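Local coordinates for protein potential RNA-dependent RNA polymerase (Human picobirnavirus, PDB 5I62) that copies RNA from an RNA template as the viral RNA-directed RNA polymerase, probably serving both transcription and replication of the double-stranded RNA genome, at residues 94-99 / 316-321; 180-185 / 304-309. All blocks are in the same frame, centred on the assembly; numbering follows the deposited sequence.

The two contacts have centres about 13 Å apart, on the same side of the chain's centre. Along the chain the order is 94-99, 180-185, 304-309, 316-321, so the segments of contact 2 both fall between those of contact 1. The short antiparallel pair 306-309 and 312-314 joins them: its first strand docks on strand 176-189 in contact 2, and the loop leaving its second packs against the C-terminal part of helix 89-97 and the residues after it in contact 1. His318 NE2 meets Ile304 O and Tyr96 OH packs on Leu306 CB. Together the two contacts tie residues 94-99 and 180-185 to the chain leading from polymerase motif A into motif B, probably within the fingers.

Contact 1: 94-99 / 316-321; sequences SYYDSI and GIHGMG
Tyr95 O, on helix 89-97, accepts the backbone N of Gly319 at 2.8 Å, and His318 and Ile99 pack on either side of this bond. With CG between the backbone N and the carbonyl carbon (chi1 50°), His318 lies alongside Tyr96, both side chains pointing the same way. His318 CB sits over the phenol face, 4.0 Å from the Tyr96 ring centroid, while the imidazole turns its CD2 edge to that face in an offset edge-to-face pair with planes at 71°. Ile99 presses CG2 against the Gly319 N at 3.4 Å and lays CD1 on Ile317 CG1 at 3.8 Å. The Tyr95 ring comes edge-on, CE2 lying 3.2 Å from Met320 O.

Segment 316-321 leads into the glycine-rich loop that, by sequence, is probably motif B of RNA-dependent RNA polymerases, includes Ser322 and continues into helix 327-345. Tyr95 OH bonds Ser322 OG, so the helix reaches that loop, and the backbone of Met320 pairs with Asp266 of motif A.

Further bonds hold the rings in place. His318 ND1 donates to Gly319 O at 2.7 Å, in the plane of both ring and carbonyl, and NE2 is bonded to the start of segment 304-309; bonded at both nitrogens, the imidazole has its rotation fixed. One water joins Tyr96 OH to Gly316 O. A second bridges two backbone carbonyls, donating to Ile317 O at 2.6 Å and to Tyr96 O at a longer 3.3 Å. Beyond them, Trp204 meets the rings of Tyr95 and His318, and Arg314 makes a cation-pi contact with Tyr96.

Contact 2: 180-185 / 304-309; sequences GAAVLG and IPLAYN
A parallel strand pair within a mixed beta-sheet, probably part of the fingers of this right-hand polymerase, brings strand 306-309 alongside strand 176-189. Strand 306-309 is the first arm of a beta-hairpin whose second arm, 312-314, runs back antiparallel, and it lies in sequence between polymerase motifs A and B. Across the contact the two short strands are splayed, their N-to-C directions 44° apart.

Ala182 is bonded through both its backbone polar atoms: its N donates to Pro305 O at 2.9 Å, a bent bond (138° at the hydrogen), and its O receives Ala307 N at 2.7 Å in a much straighter one. These two bonds bracket Leu306, as expected for parallel strands. Ala307 O then takes Leu184 N at 3.0 Å and, more loosely, the CA-H of Val183. Two residues before Ala182, Gly180 O receives no N-H from Pro305, a proline, whose CD rests 3.5 Å away.

Ala182 and Leu306 share one face of the sheet, where both touch Trp204. Leu306 has CG anti to the backbone N (chi1 178°), and its CD1 branch reaches across to the other strand, 4.1 Å from Ala182 CB and in contact with Leu184 CB as well. Helix 89-97 packs here, Ile92 meeting both Leu184 and Leu306. Val183 and Ala307 occupy the other face, where Val183 meets Tyr22 and Phe23 of helix 17-28. Methyl against methyl, Ala181 CB lies 4.2 Å from Ala307 CB. At the far end of the pair the Leu184 side chain slants past that of Tyr308, its CD2 resting 4.0 Å from Tyr308 CB.

Contact 1: 94-99 / 316-321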
loop_
_atom_site.group_PDB
_atom_site.type_symbol
_atom_site.label_atom_id
_atom_site.label_comp_id
_atom_site.label_asym_id
_atom_site.label_seq_id
_atom_site.Cartn_x
_atom_site.Cartn_y
_atom_site.Cartn_z
ATOM N N SER A 94 0.492 16.197 -10.123
ATOM C CA SER A 94 1.704 15.713 -9.460
ATOM C C SER A 94 2.293 14.489 -10.154
ATOM O O SER A 94 3.514 14.369 -10.295
ATOM C CB SER A 94 1.396 15.399 -7.995
ATOM O OG SER A 94 2.582 15.083 -7.275
ATOM N N TYR A 95 1.436 13.574 -10.618
ATOM C CA TYR A 95 1.943 12.381 -11.290
ATOM C C TYR A 95 2.656 12.712 -12.592
ATOM O O TYR A 95 3.557 11.974 -13.012
ATOM C CB TYR A 95 0.807 11.393 -11.556
ATOM C CG TYR A 95 0.403 10.642 -10.323
ATOM C CD1 TYR A 95 -0.465 11.200 -9.399
ATOM C CD2 TYR A 95 0.952 9.403 -10.046
ATOM C CE1 TYR A 95 -0.815 10.522 -8.253
ATOM C CE2 TYR A 95 0.615 8.714 -8.899
ATOM C CZ TYR A 95 -0.266 9.280 -8.008
ATOM O OH TYR A 95 -0.599 8.589 -6.872
ATOM N N TYR A 96 2.227 13.771 -13.275
ATOM C CA TYR A 96 2.801 14.147 -14.559
ATOM C C TYR A 96 3.991 15.082 -14.390
ATOM O O TYR A 96 4.947 15.015 -15.159
ATOM C CB TYR A 96 1.735 14.822 -15.432
ATOM C CG TYR A 96 0.681 13.850 -15.912
ATOM C CD1 TYR A 96 -0.432 13.572 -15.138
ATOM C CD2 TYR A 96 0.822 13.193 -17.129
ATOM C CE1 TYR A 96 -1.398 12.660 -15.563
ATOM C CE2 TYR A 96 -0.135 12.285 -17.572
ATOM C CZ TYR A 96 -1.236 12.021 -16.784
ATOM O OH TYR A 96 -2.179 11.114 -17.221
ATOM N N ASP A 97 3.936 15.952 -13.392
ATOM C CA ASP A 97 4.946 16.988 -13.240
ATOM C C ASP A 97 6.114 16.556 -12.359
ATOM O O ASP A 97 7.214 17.088 -12.504
ATOM C CB ASP A 97 4.287 18.250 -12.682
ATOM C CG ASP A 97 3.269 18.848 -13.649
ATOM O OD1 ASP A 97 3.389 18.613 -14.876
ATOM O OD2 ASP A 97 2.323 19.521 -13.185
ATOM N N SER A 98 5.918 15.591 -11.465
ATOM C CA SER A 98 6.973 15.256 -10.515
ATOM C C SER A 98 8.080 14.391 -11.109
ATOM O O SER A 98 9.085 14.167 -10.437
ATOM C CB SER A 98 6.396 14.548 -9.286
ATOM O OG SER A 98 5.425 15.358 -8.633
ATOM N N ILE A 99 7.915 13.860 -12.322
ATOM C CA ILE A 99 8.933 12.974 -12.877
ATOM C C ILE A 99 10.006 13.713 -13.651
ATOM O O ILE A 99 10.898 13.070 -14.214
ATOM C CB ILE A 99 8.329 11.897 -13.790
ATOM C CG1 ILE A 99 7.574 12.569 -14.948
ATOM C CG2 ILE A 99 7.444 10.965 -12.963
ATOM C CD1 ILE A 99 7.125 11.631 -16.007
ATOM N N GLY A 316 0.208 11.202 -21.754
ATOM C CA GLY A 316 1.600 11.521 -21.501
ATOM C C GLY A 316 2.215 10.621 -20.429
ATOM O O GLY A 316 1.525 9.932 -19.674
ATOM N N ILE A 317 3.554 10.629 -20.366
ATOM C CA ILE A 317 4.219 9.805 -19.358
ATOM C C ILE A 317 4.026 10.417 -17.973
ATOM O O ILE A 317 3.773 11.620 -17.821
ATOM C CB ILE A 317 5.713 9.596 -19.676
ATOM C CG1 ILE A 317 6.474 10.926 -19.672
ATOM C CG2 ILE A 317 5.881 8.849 -20.995
ATOM C CD1 ILE A 317 8.008 10.743 -19.670
ATOM N N HIS A 318 4.122 9.578 -16.950
ATOM C CA HIS A 318 3.856 10.016 -15.587
ATOM C C HIS A 318 4.579 9.073 -14.629
ATOM O O HIS A 318 5.268 8.139 -15.050
ATOM C CB HIS A 318 2.340 10.073 -15.323
ATOM C CG HIS A 318 1.612 8.820 -15.723
ATOM N ND1 HIS A 318 1.716 7.637 -15.023
ATOM C CD2 HIS A 318 0.767 8.570 -16.751
ATOM C CE1 HIS A 318 0.964 6.714 -15.598
ATOM N NE2 HIS A 318 0.377 7.254 -16.651
ATOM N N GLY A 319 4.437 9.338 -13.334
ATOM C CA GLY A 319 5.021 8.476 -12.333
ATOM C C GLY A 319 4.265 7.158 -12.244
ATOM O O GLY A 319 3.411 6.829 -13.067
ATOM N N MET A 320 4.591 6.392 -11.203
ATOM C CA MET A 320 3.942 5.106 -10.995
ATOM C C MET A 320 2.434 5.273 -10.906
ATOM O O MET A 320 1.929 5.964 -10.020
ATOM C CB MET A 320 4.461 4.442 -9.729
ATOM C CG MET A 320 3.663 3.223 -9.343
ATOM S SD MET A 320 3.860 1.899 -10.555
ATOM C CE MET A 320 5.516 1.323 -10.091
ATOM N N GLY A 321 1.711 4.617 -11.814
ATOM C CA GLY A 321 0.264 4.604 -11.710
ATOM C C GLY A 321 -0.139 3.778 -10.507
ATOM O O GLY A 321 -0.184 2.549 -10.585
HETATM O O HOH W 1 -1.268 9.567 -19.250
HETATM O O HOH W 2 4.532 14.120 -18.256
#

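Contact 2: 180-185 / 304-309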
loop_
_atom_site.group_PDB
_atom_site.type_symbol
_atom_site.label_atom_id
_atom_site.label_comp_id
_atom_site.label_asym_id
_atom_site.label_seq_id
_atom_site.Cartn_x
_atom_site.Cartn_y
_atom_site.Cartn_z
ATOM N N GLY A 180 -7.010 1.844 -24.101
ATOM C CA GLY A 180 -6.974 1.668 -22.653
ATOM C C GLY A 180 -6.760 2.983 -21.911
ATOM O O GLY A 180 -6.030 3.868 -22.358
ATOM N N ALA A 181 -7.409 3.098 -20.752
ATOM C CA ALA A 181 -7.165 4.212 -19.852
ATOM C C ALA A 181 -7.402 3.762 -18.417
ATOM O O ALA A 181 -8.390 3.082 -18.126
ATOM C CB ALA A 181 -8.058 5.415 -20.191
ATOM N N ALA A 182 -6.504 4.167 -17.518
ATOM C CA ALA A 182 -6.804 4.063 -16.100
ATOM C C ALA A 182 -7.990 4.962 -15.776
ATOM O O ALA A 182 -8.237 5.967 -16.444
ATOM C CB ALA A 182 -5.602 4.466 -15.239
ATOM N N VAL A 183 -8.728 4.598 -14.746
ATOM C CA VAL A 183 -9.822 5.428 -14.254
ATOM C C VAL A 183 -9.402 6.040 -12.929
ATOM O O VAL A 183 -8.871 5.342 -12.059
ATOM C CB VAL A 183 -11.114 4.607 -14.107
ATOM C CG1 VAL A 183 -12.152 5.375 -13.298
ATOM C CG2 VAL A 183 -11.665 4.237 -15.499
ATOM N N LEU A 184 -9.658 7.345 -12.767
ATOM C CA LEU A 184 -9.311 8.058 -11.538
ATOM C C LEU A 184 -10.146 7.527 -10.381
ATOM O O LEU A 184 -11.372 7.693 -10.366
ATOM C CB LEU A 184 -9.524 9.559 -11.693
ATOM C CG LEU A 184 -9.176 10.381 -10.435
ATOM C CD1 LEU A 184 -7.676 10.327 -10.118
ATOM C CD2 LEU A 184 -9.638 11.830 -10.536
ATOM N N GLY A 185 -9.482 6.884 -9.420
ATOM C CA GLY A 185 -10.092 6.452 -8.184
ATOM C C GLY A 185 -9.584 7.242 -6.981
ATOM O O GLY A 185 -8.776 8.165 -7.088
ATOM N N ILE A 304 0.196 5.088 -19.172
ATOM C CA ILE A 304 -1.201 4.814 -19.556
ATOM C C ILE A 304 -2.027 6.089 -19.441
ATOM O O ILE A 304 -1.807 6.884 -18.505
ATOM C CB ILE A 304 -1.789 3.683 -18.685
ATOM C CG1 ILE A 304 -3.143 3.185 -19.237
ATOM C CG2 ILE A 304 -1.902 4.117 -17.215
ATOM C CD1 ILE A 304 -3.632 1.923 -18.555
ATOM N N PRO A 305 -2.939 6.379 -20.381
ATOM C CA PRO A 305 -3.793 7.561 -20.231
ATOM C C PRO A 305 -4.646 7.446 -18.976
ATOM O O PRO A 305 -4.834 6.361 -18.426
ATOM C CB PRO A 305 -4.658 7.549 -21.506
ATOM C CG PRO A 305 -3.832 6.744 -22.509
ATOM C CD PRO A 305 -3.177 5.686 -21.669
ATOM N N LEU A 306 -5.161 8.587 -18.523
ATOM C CA LEU A 306 -6.006 8.664 -17.334
ATOM C C LEU A 306 -7.365 9.258 -17.675
ATOM O O LEU A 306 -7.445 10.420 -18.081
ATOM C CB LEU A 306 -5.350 9.520 -16.254
ATOM C CG LEU A 306 -6.162 9.703 -14.977
ATOM C CD1 LEU A 306 -6.365 8.368 -14.219
ATOM C CD2 LEU A 306 -5.476 10.737 -14.086
ATOM N N ALA A 307 -8.429 8.478 -17.458
ATOM C CA ALA A 307 -9.804 8.971 -17.577
ATOM C C ALA A 307 -10.208 9.529 -16.213
ATOM O O ALA A 307 -10.429 8.780 -15.264
ATOM C CB ALA A 307 -10.745 7.861 -18.031
ATOM N N TYR A 308 -10.302 10.850 -16.101
ATOM C CA TYR A 308 -10.560 11.477 -14.810
ATOM C C TYR A 308 -11.957 12.080 -14.705
ATOM O O TYR A 308 -12.349 12.519 -13.617
ATOM C CB TYR A 308 -9.499 12.548 -14.512
ATOM C CG TYR A 308 -9.407 13.642 -15.558
ATOM C CD1 TYR A 308 -10.153 14.809 -15.436
ATOM C CD2 TYR A 308 -8.561 13.513 -16.653
ATOM C CE1 TYR A 308 -10.073 15.811 -16.381
ATOM C CE2 TYR A 308 -8.467 14.510 -17.611
ATOM C CZ TYR A 308 -9.226 15.659 -17.466
ATOM O OH TYR A 308 -9.148 16.653 -18.416
ATOM N N ASN A 309 -12.716 12.090 -15.797
ATOM C CA ASN A 309 -14.109 12.515 -15.792
ATOM C C ASN A 309 -14.780 11.872 -16.996
ATOM O O ASN A 309 -14.114 11.333 -17.876
ATOM C CB ASN A 309 -14.234 14.044 -15.822
ATOM C CG ASN A 309 -15.648 14.534 -15.473
ATOM O OD1 ASN A 309 -16.518 13.756 -15.090
ATOM N ND2 ASN A 309 -15.862 15.833 -15.602
#